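Local coordinates for antiterminator Q protein (Enterobacteria phage SfI, PDB 6JNY) that acts in Q-dependent transcription antitermination, probably by modifying RNA polymerase so that it reads through terminators, at residues 23-27 against 63-67; 69-74 against 140-145; 79-84 against 133-138. All coordinates share one frame; numbering follows the deposited sequence.

From the N terminus, helix 10-28 leads to helix 38-45 and then to helix 60-74, where contact 1 closes the first loop by joining 23-27 to 63-67. Helix 60-74 goes on to form contact 2, and the two contacts follow in series; they touch through L145, whose CD1 lies 3.6 Å from L65 CD2, and through W23 on V70. Between the segments of contact 2 lie 65 residues, and contact 3 falls within that span, joining 79-84 to 133-138. The long helix 123-155 supplies one segment to each of contacts 2 and 3, binding helices 60-74 and 78-90 to a common spine. M74 bridges them, its CE 3.3 Å from S137 OG and 3.6 Å from A80 CB.

Contact 1 (23-27 against 63-67); sequences WGAWV and GMLIS
W23 lies between two methyl groups: I66 CG2 covers one face of its indole and V27 CG2, one turn along its own helix, the opposite face. I66 CG2 stands 3.6 Å from the centroid of the five-membered ring, over the face, which makes it a CH-pi contact. S67 OG lies at the edges of both indoles, exactly in the W23 ring plane and 3.5 Å from W26 CZ3; G63 O is also at the W23 edge. W26 turns a face to the backbone: G63 has no side chain, and its CA lies directly against the six-membered ring, 3.5 Å from the centroid and nearly on the normal.

Segments 23-27 and 63-67, on helices 10-28 and 60-74, cross at -105° with their axes 9.9 Å apart, a steep helix-helix packing within the phage antitermination protein Q family region. Its polar centre is S67 OG, which accepts the 2.9 Å bond from W23 NE1 at a somewhat bent N-H angle of 147° and donates to G63 O, 2.7 Å away. G63 O also receives S67 N, the two donors arriving from opposite faces of the carbonyl plane. With OG placed anti to the carbonyl carbon (chi1 -63°), the serine can serve both partners at once. CH2, on the six-membered ring of W26, is 4.0 Å from M64 CG; on the five-membered ring NE1 bonds D60 OD1.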
loop_
_atom_site.group_PDB
_atom_site.type_symbol
_atom_site.label_atom_id
_atom_site.label_comp_id
_atom_site.label_asym_id
_atom_site.label_seq_id
_atom_site.Cartn_x
_atom_site.Cartn_y
_atom_site.Cartn_z
ATOM N N TRP A 23 2.718 3.283 -10.936
ATOM C CA TRP A 23 1.384 2.699 -10.898
ATOM C C TRP A 23 0.434 3.586 -10.112
ATOM O O TRP A 23 -0.731 3.768 -10.497
ATOM C CB TRP A 23 1.469 1.306 -10.262
ATOM C CG TRP A 23 0.165 0.760 -9.744
ATOM C CD1 TRP A 23 -0.827 0.154 -10.479
ATOM C CD2 TRP A 23 -0.270 0.731 -8.381
ATOM N NE1 TRP A 23 -1.859 -0.223 -9.646
ATOM C CE2 TRP A 23 -1.541 0.111 -8.356
ATOM C CE3 TRP A 23 0.289 1.175 -7.175
ATOM C CZ2 TRP A 23 -2.257 -0.073 -7.170
ATOM C CZ3 TRP A 23 -0.429 1.005 -6.001
ATOM C CH2 TRP A 23 -1.684 0.377 -6.003
ATOM N N GLY A 24 0.914 4.160 -9.006
ATOM C CA GLY A 24 0.045 4.978 -8.194
ATOM C C GLY A 24 -0.435 6.200 -8.950
ATOM O O GLY A 24 -1.605 6.575 -8.860
ATOM N N ALA A 25 0.449 6.807 -9.741
ATOM C CA ALA A 25 0.045 7.966 -10.536
ATOM C C ALA A 25 -0.937 7.556 -11.627
ATOM O O ALA A 25 -1.894 8.289 -11.932
ATOM C CB ALA A 25 1.285 8.620 -11.140
ATOM N N TRP A 26 -0.728 6.379 -12.211
ATOM C CA TRP A 26 -1.646 5.858 -13.222
ATOM C C TRP A 26 -3.025 5.599 -12.621
ATOM O O TRP A 26 -4.050 5.981 -13.200
ATOM C CB TRP A 26 -1.043 4.595 -13.824
ATOM C CG TRP A 26 -1.819 3.958 -14.911
ATOM C CD1 TRP A 26 -1.812 4.296 -16.233
ATOM C CD2 TRP A 26 -2.703 2.843 -14.783
ATOM N NE1 TRP A 26 -2.654 3.467 -16.933
ATOM C CE2 TRP A 26 -3.213 2.565 -16.067
ATOM C CE3 TRP A 26 -3.125 2.057 -13.702
ATOM C CZ2 TRP A 26 -4.116 1.527 -16.302
ATOM C CZ3 TRP A 26 -4.024 1.036 -13.936
ATOM C CH2 TRP A 26 -4.505 0.771 -15.226
ATOM N N VAL A 27 -3.072 4.962 -11.448
ATOM C CA VAL A 27 -4.349 4.744 -10.767
ATOM C C VAL A 27 -5.029 6.072 -10.455
ATOM O O VAL A 27 -6.236 6.247 -10.688
ATOM C CB VAL A 27 -4.131 3.921 -9.486
ATOM C CG1 VAL A 27 -5.366 3.940 -8.610
ATOM C CG2 VAL A 27 -3.742 2.492 -9.833
ATOM N N GLY A 63 0.137 -0.685 -16.057
ATOM C CA GLY A 63 -0.816 -0.309 -15.028
ATOM C C GLY A 63 -1.773 -1.434 -14.685
ATOM O O GLY A 63 -2.048 -1.692 -13.509
ATOM N N MET A 64 -2.283 -2.126 -15.705
ATOM C CA MET A 64 -3.195 -3.234 -15.454
ATOM C C MET A 64 -2.478 -4.407 -14.798
ATOM O O MET A 64 -3.015 -5.025 -13.869
ATOM C CB MET A 64 -3.881 -3.660 -16.754
ATOM C CG MET A 64 -4.980 -2.697 -17.161
ATOM S SD MET A 64 -5.867 -3.156 -18.663
ATOM C CE MET A 64 -4.601 -2.904 -19.910
ATOM N N LEU A 65 -1.271 -4.732 -15.262
ATOM C CA LEU A 65 -0.534 -5.849 -14.679
ATOM C C LEU A 65 -0.246 -5.588 -13.207
ATOM O O LEU A 65 -0.453 -6.459 -12.353
ATOM C CB LEU A 65 0.767 -6.078 -15.448
ATOM C CG LEU A 65 1.700 -7.216 -15.004
ATOM C CD1 LEU A 65 2.467 -7.755 -16.185
ATOM C CD2 LEU A 65 2.683 -6.782 -13.917
ATOM N N ILE A 66 0.237 -4.386 -12.890
ATOM C CA ILE A 66 0.551 -4.078 -11.498
ATOM C C ILE A 66 -0.709 -4.077 -10.648
ATOM O O ILE A 66 -0.694 -4.525 -9.498
ATOM C CB ILE A 66 1.333 -2.758 -11.381
ATOM C CG1 ILE A 66 2.666 -2.871 -12.109
ATOM C CG2 ILE A 66 1.543 -2.375 -9.894
ATOM C CD1 ILE A 66 3.316 -1.512 -12.404
ATOM N N SER A 67 -1.809 -3.545 -11.184
ATOM C CA SER A 67 -3.051 -3.491 -10.420
ATOM C C SER A 67 -3.547 -4.889 -10.082
ATOM O O SER A 67 -4.040 -5.129 -8.970
ATOM C CB SER A 67 -4.127 -2.760 -11.227
ATOM O OG SER A 67 -3.785 -1.410 -11.485
#

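Contact 2 (69-74 against 140-145); sequences VVDSVM and MIYPVL
V69 and V73 present themselves to V144 through nearly equal first torsions (166° and 164°), each setting CG1 opposite the backbone N and CG2 opposite the carbonyl carbon. Both methyls of each valine then face helix 123-155. In this helix-helix packing I141 makes one knob-into-hole contact, seated among V69, V70, V73 and M74 of helix 60-74. At 133° the N-to-C directions of the segments lie about midway between perpendicular and antiparallel, with 9.6 Å between axes, and no hydrogen bond spans them.

V73 is gripped from two directions. Its CG2 meets V144 CG2 tip to tip at 3.7 Å, whereas its CG1 touches M140 CB, also at 3.7 Å, and I141 CG1 at 3.9 Å. V69 and V144 instead lie alongside one another with their side chains pointing opposite ways, V69 CG1 being 3.7 Å from V144 CG1; L145 runs across V69, its CD1 4.0 Å from V69 CG2. The register supports this order, V69 pairing with L145 and V73 with I141.

Outside the pair, F81 of helix 78-90 packs on V70 and M74, and L16 of helix 10-28 packs on L145. M74 is bent at its second and third torsions and lies crosswise to I141, which places its SD 4.1 Å from I141 CD1. The CE of M140 rests against V73, 3.7 Å from V73 O and about as near V73 CG1.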
loop_
_atom_site.group_PDB
_atom_site.type_symbol
_atom_site.label_atom_id
_atom_site.label_comp_id
_atom_site.label_asym_id
_atom_site.label_seq_id
_atom_site.Cartn_x
_atom_site.Cartn_y
_atom_site.Cartn_z
ATOM N N VAL A 69 -1.673 -7.540 -9.791
ATOM C CA VAL A 69 -0.767 -8.044 -8.761
ATOM C C VAL A 69 -1.149 -7.486 -7.399
ATOM O O VAL A 69 -1.293 -8.228 -6.418
ATOM C CB VAL A 69 0.691 -7.723 -9.133
ATOM C CG1 VAL A 69 1.606 -7.913 -7.948
ATOM C CG2 VAL A 69 1.124 -8.577 -10.302
ATOM N N VAL A 70 -1.301 -6.165 -7.308
ATOM C CA VAL A 70 -1.551 -5.550 -6.012
ATOM C C VAL A 70 -2.878 -6.018 -5.434
ATOM O O VAL A 70 -2.972 -6.344 -4.245
ATOM C CB VAL A 70 -1.475 -4.018 -6.120
ATOM C CG1 VAL A 70 -1.968 -3.369 -4.844
ATOM C CG2 VAL A 70 -0.056 -3.604 -6.423
ATOM N N ASP A 71 -3.925 -6.066 -6.255
ATOM C CA ASP A 71 -5.216 -6.490 -5.730
ATOM C C ASP A 71 -5.163 -7.930 -5.249
ATOM O O ASP A 71 -5.739 -8.264 -4.205
ATOM C CB ASP A 71 -6.310 -6.332 -6.786
ATOM C CG ASP A 71 -7.701 -6.540 -6.210
ATOM O OD1 ASP A 71 -8.237 -5.604 -5.584
ATOM O OD2 ASP A 71 -8.255 -7.647 -6.368
ATOM N N SER A 72 -4.473 -8.793 -5.995
ATOM C CA SER A 72 -4.418 -10.211 -5.658
ATOM C C SER A 72 -3.596 -10.478 -4.404
ATOM O O SER A 72 -3.711 -11.560 -3.813
ATOM C CB SER A 72 -3.829 -10.987 -6.832
ATOM O OG SER A 72 -2.430 -10.832 -6.894
ATOM N N VAL A 73 -2.745 -9.541 -4.006
ATOM C CA VAL A 73 -1.945 -9.669 -2.802
ATOM C C VAL A 73 -2.602 -8.969 -1.617
ATOM O O VAL A 73 -2.633 -9.513 -0.513
ATOM C CB VAL A 73 -0.523 -9.119 -3.065
ATOM C CG1 VAL A 73 0.220 -8.871 -1.762
ATOM C CG2 VAL A 73 0.261 -10.072 -3.980
ATOM N N MET A 74 -3.123 -7.760 -1.831
ATOM C CA MET A 74 -3.546 -6.883 -0.752
ATOM C C MET A 74 -5.014 -7.009 -0.379
ATOM O O MET A 74 -5.438 -6.381 0.601
ATOM C CB MET A 74 -3.270 -5.421 -1.128
ATOM C CG MET A 74 -1.804 -5.110 -1.399
ATOM S SD MET A 74 -0.736 -5.444 0.017
ATOM C CE MET A 74 -1.519 -4.438 1.277
ATOM N N MET A 140 5.327 -8.277 0.601
ATOM C CA MET A 140 4.372 -9.221 0.021
ATOM C C MET A 140 4.256 -9.026 -1.484
ATOM O O MET A 140 4.101 -9.999 -2.241
ATOM C CB MET A 140 2.996 -9.037 0.651
ATOM C CG MET A 140 2.886 -9.392 2.123
ATOM S SD MET A 140 1.463 -8.541 2.853
ATOM C CE MET A 140 0.119 -9.339 1.980
ATOM N N ILE A 141 4.285 -7.773 -1.934
ATOM C CA ILE A 141 4.066 -7.488 -3.344
ATOM C C ILE A 141 5.267 -7.898 -4.195
ATOM O O ILE A 141 5.098 -8.406 -5.310
ATOM C CB ILE A 141 3.688 -6.007 -3.530
ATOM C CG1 ILE A 141 2.297 -5.747 -2.968
ATOM C CG2 ILE A 141 3.714 -5.639 -4.997
ATOM C CD1 ILE A 141 2.032 -4.258 -2.741
ATOM N N TYR A 142 6.488 -7.695 -3.703
ATOM C CA TYR A 142 7.696 -7.828 -4.515
ATOM C C TYR A 142 7.800 -9.144 -5.299
ATOM O O TYR A 142 7.960 -9.102 -6.526
ATOM C CB TYR A 142 8.977 -7.604 -3.684
ATOM C CG TYR A 142 10.215 -7.956 -4.476
ATOM C CD1 TYR A 142 10.741 -7.063 -5.396
ATOM C CD2 TYR A 142 10.805 -9.213 -4.372
ATOM C CE1 TYR A 142 11.842 -7.376 -6.166
ATOM C CE2 TYR A 142 11.904 -9.540 -5.144
ATOM C CZ TYR A 142 12.422 -8.615 -6.034
ATOM O OH TYR A 142 13.525 -8.935 -6.803
ATOM N N PRO A 143 7.750 -10.321 -4.662
ATOM C CA PRO A 143 7.933 -11.550 -5.458
ATOM C C PRO A 143 6.838 -11.753 -6.473
ATOM O O PRO A 143 7.089 -12.322 -7.545
ATOM C CB PRO A 143 7.925 -12.662 -4.408
ATOM C CG PRO A 143 7.116 -12.108 -3.283
ATOM C CD PRO A 143 7.431 -10.631 -3.253
ATOM N N VAL A 144 5.626 -11.297 -6.175
ATOM C CA VAL A 144 4.516 -11.471 -7.100
ATOM C C VAL A 144 4.669 -10.558 -8.302
ATOM O O VAL A 144 4.352 -10.945 -9.432
ATOM C CB VAL A 144 3.174 -11.263 -6.382
ATOM C CG1 VAL A 144 2.015 -11.581 -7.310
ATOM C CG2 VAL A 144 3.114 -12.133 -5.136
ATOM N N LEU A 145 5.114 -9.317 -8.088
ATOM C CA LEU A 145 5.298 -8.420 -9.220
ATOM C C LEU A 145 6.503 -8.828 -10.047
ATOM O O LEU A 145 6.460 -8.770 -11.281
ATOM C CB LEU A 145 5.453 -6.974 -8.742
ATOM C CG LEU A 145 5.484 -5.976 -9.917
ATOM C CD1 LEU A 145 4.197 -6.048 -10.725
ATOM C CD2 LEU A 145 5.761 -4.533 -9.481
#

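Contact 3 (79-84 against 133-138); sequences KAFGIL and ILNASL
Apolar contacts carry the meeting of A80, I83 and L84 with helix 123-155, where segment 79-84 crosses segment 133-138 at -96° with the axes 9.6 Å apart. Helices 78-90 and 94-103 follow in quick succession, consistent with the helix-turn-helix clan of this family, and the long helix packs against both.

A80 CB, a small group facing the partner, comes within 3.6 Å of I133 CG2. I83 splits its branches, CG2 anti to the backbone N and CG1 anti to the carbonyl carbon (chi1 -75°): CD1, beyond CG1, meets I133 CD1 at 3.9 Å, the side chains nearly perpendicular, while CG2 reaches L134 CG at 3.8 Å. L134 CD2 also lies 4.0 Å from L84 CA, in contact with the backbone of the opposing helix, and L84 CD1 is 4.1 Å from L138 CD1. I97 and Y101 of helix 94-103 pack on I83, and Y101 OH bonds K79 NZ.

No hydrogen bond crosses between the two segments. S137 OG donates to I133 O over 2.8 Å from above the carbonyl plane, and S137 N reaches the same oxygen from the opposite face. That keeps the hydroxyl satisfied although its nearest neighbour across the interface is a methyl, A80 CB, 3.8 Å from OG.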
loop_
_atom_site.group_PDB
_atom_site.type_symbol
_atom_site.label_atom_id
_atom_site.label_comp_id
_atom_site.label_asym_id
_atom_site.label_seq_id
_atom_site.Cartn_x
_atom_site.Cartn_y
_atom_site.Cartn_z
ATOM N N LYS A 79 -7.157 -2.610 5.417
ATOM C CA LYS A 79 -6.493 -1.481 6.061
ATOM C C LYS A 79 -5.161 -1.182 5.389
ATOM O O LYS A 79 -4.878 -0.035 5.022
ATOM C CB LYS A 79 -6.292 -1.786 7.546
ATOM C CG LYS A 79 -5.710 -0.646 8.376
ATOM C CD LYS A 79 -5.394 -1.145 9.781
ATOM C CE LYS A 79 -4.827 -0.046 10.657
ATOM N NZ LYS A 79 -4.319 -0.579 11.964
ATOM N N ALA A 80 -4.335 -2.214 5.203
ATOM C CA ALA A 80 -3.048 -2.033 4.546
ATOM C C ALA A 80 -3.222 -1.606 3.098
ATOM O O ALA A 80 -2.464 -0.768 2.595
ATOM C CB ALA A 80 -2.227 -3.322 4.635
ATOM N N PHE A 81 -4.210 -2.183 2.404
ATOM C CA PHE A 81 -4.494 -1.783 1.030
ATOM C C PHE A 81 -4.778 -0.285 0.957
ATOM O O PHE A 81 -4.220 0.419 0.109
ATOM C CB PHE A 81 -5.683 -2.607 0.519
ATOM C CG PHE A 81 -5.733 -2.811 -0.984
ATOM C CD1 PHE A 81 -5.055 -1.983 -1.878
ATOM C CD2 PHE A 81 -6.499 -3.856 -1.507
ATOM C CE1 PHE A 81 -5.139 -2.206 -3.254
ATOM C CE2 PHE A 81 -6.587 -4.081 -2.880
ATOM C CZ PHE A 81 -5.914 -3.256 -3.754
ATOM N N GLY A 82 -5.600 0.222 1.874
ATOM C CA GLY A 82 -5.904 1.645 1.869
ATOM C C GLY A 82 -4.683 2.505 2.132
ATOM O O GLY A 82 -4.498 3.551 1.499
ATOM N N ILE A 83 -3.822 2.067 3.056
ATOM C CA ILE A 83 -2.610 2.824 3.351
ATOM C C ILE A 83 -1.683 2.842 2.145
ATOM O O ILE A 83 -1.080 3.872 1.820
ATOM C CB ILE A 83 -1.934 2.264 4.614
ATOM C CG1 ILE A 83 -2.713 2.695 5.859
ATOM C CG2 ILE A 83 -0.478 2.693 4.699
ATOM C CD1 ILE A 83 -2.363 1.918 7.092
ATOM N N LEU A 84 -1.546 1.698 1.466
ATOM C CA LEU A 84 -0.765 1.650 0.242
ATOM C C LEU A 84 -1.294 2.628 -0.798
ATOM O O LEU A 84 -0.511 3.320 -1.459
ATOM C CB LEU A 84 -0.787 0.222 -0.321
ATOM C CG LEU A 84 0.122 -0.073 -1.513
ATOM C CD1 LEU A 84 1.562 -0.186 -1.063
ATOM C CD2 LEU A 84 -0.311 -1.374 -2.221
ATOM N N ILE A 133 3.433 -1.211 8.181
ATOM C CA ILE A 133 2.423 -1.699 7.248
ATOM C C ILE A 133 2.884 -1.508 5.806
ATOM O O ILE A 133 2.756 -2.416 4.971
ATOM C CB ILE A 133 1.067 -1.028 7.537
ATOM C CG1 ILE A 133 0.485 -1.553 8.856
ATOM C CG2 ILE A 133 0.092 -1.222 6.373
ATOM C CD1 ILE A 133 -0.619 -0.666 9.408
ATOM N N LEU A 134 3.443 -0.340 5.486
ATOM C CA LEU A 134 3.945 -0.129 4.133
ATOM C C LEU A 134 5.076 -1.099 3.812
ATOM O O LEU A 134 5.095 -1.715 2.736
ATOM C CB LEU A 134 4.382 1.329 3.943
ATOM C CG LEU A 134 3.237 2.321 3.777
ATOM C CD1 LEU A 134 3.765 3.751 3.972
ATOM C CD2 LEU A 134 2.601 2.167 2.414
ATOM N N ASN A 135 6.009 -1.276 4.746
ATOM C CA ASN A 135 7.116 -2.196 4.528
ATOM C C ASN A 135 6.613 -3.610 4.319
ATOM O O ASN A 135 7.065 -4.300 3.408
ATOM C CB ASN A 135 8.084 -2.131 5.706
ATOM C CG ASN A 135 9.269 -3.044 5.518
ATOM O OD1 ASN A 135 9.265 -4.193 5.973
ATOM N ND2 ASN A 135 10.288 -2.548 4.829
ATOM N N ALA A 136 5.656 -4.041 5.132
ATOM C CA ALA A 136 5.154 -5.405 5.016
ATOM C C ALA A 136 4.422 -5.592 3.696
ATOM O O ALA A 136 4.510 -6.659 3.071
ATOM C CB ALA A 136 4.224 -5.696 6.191
ATOM N N SER A 137 3.697 -4.568 3.253
ATOM C CA SER A 137 2.999 -4.654 1.973
ATOM C C SER A 137 3.976 -4.782 0.814
ATOM O O SER A 137 3.770 -5.604 -0.084
ATOM C CB SER A 137 2.110 -3.428 1.776
ATOM O OG SER A 137 1.151 -3.301 2.823
ATOM N N LEU A 138 5.051 -3.989 0.807
ATOM C CA LEU A 138 6.029 -4.104 -0.270
ATOM C C LEU A 138 6.698 -5.464 -0.260
ATOM O O LEU A 138 6.972 -6.035 -1.318
ATOM C CB LEU A 138 7.075 -2.995 -0.170
ATOM C CG LEU A 138 6.732 -1.729 -0.966
ATOM C CD1 LEU A 138 5.510 -1.003 -0.424
ATOM C CD2 LEU A 138 7.943 -0.834 -1.027
#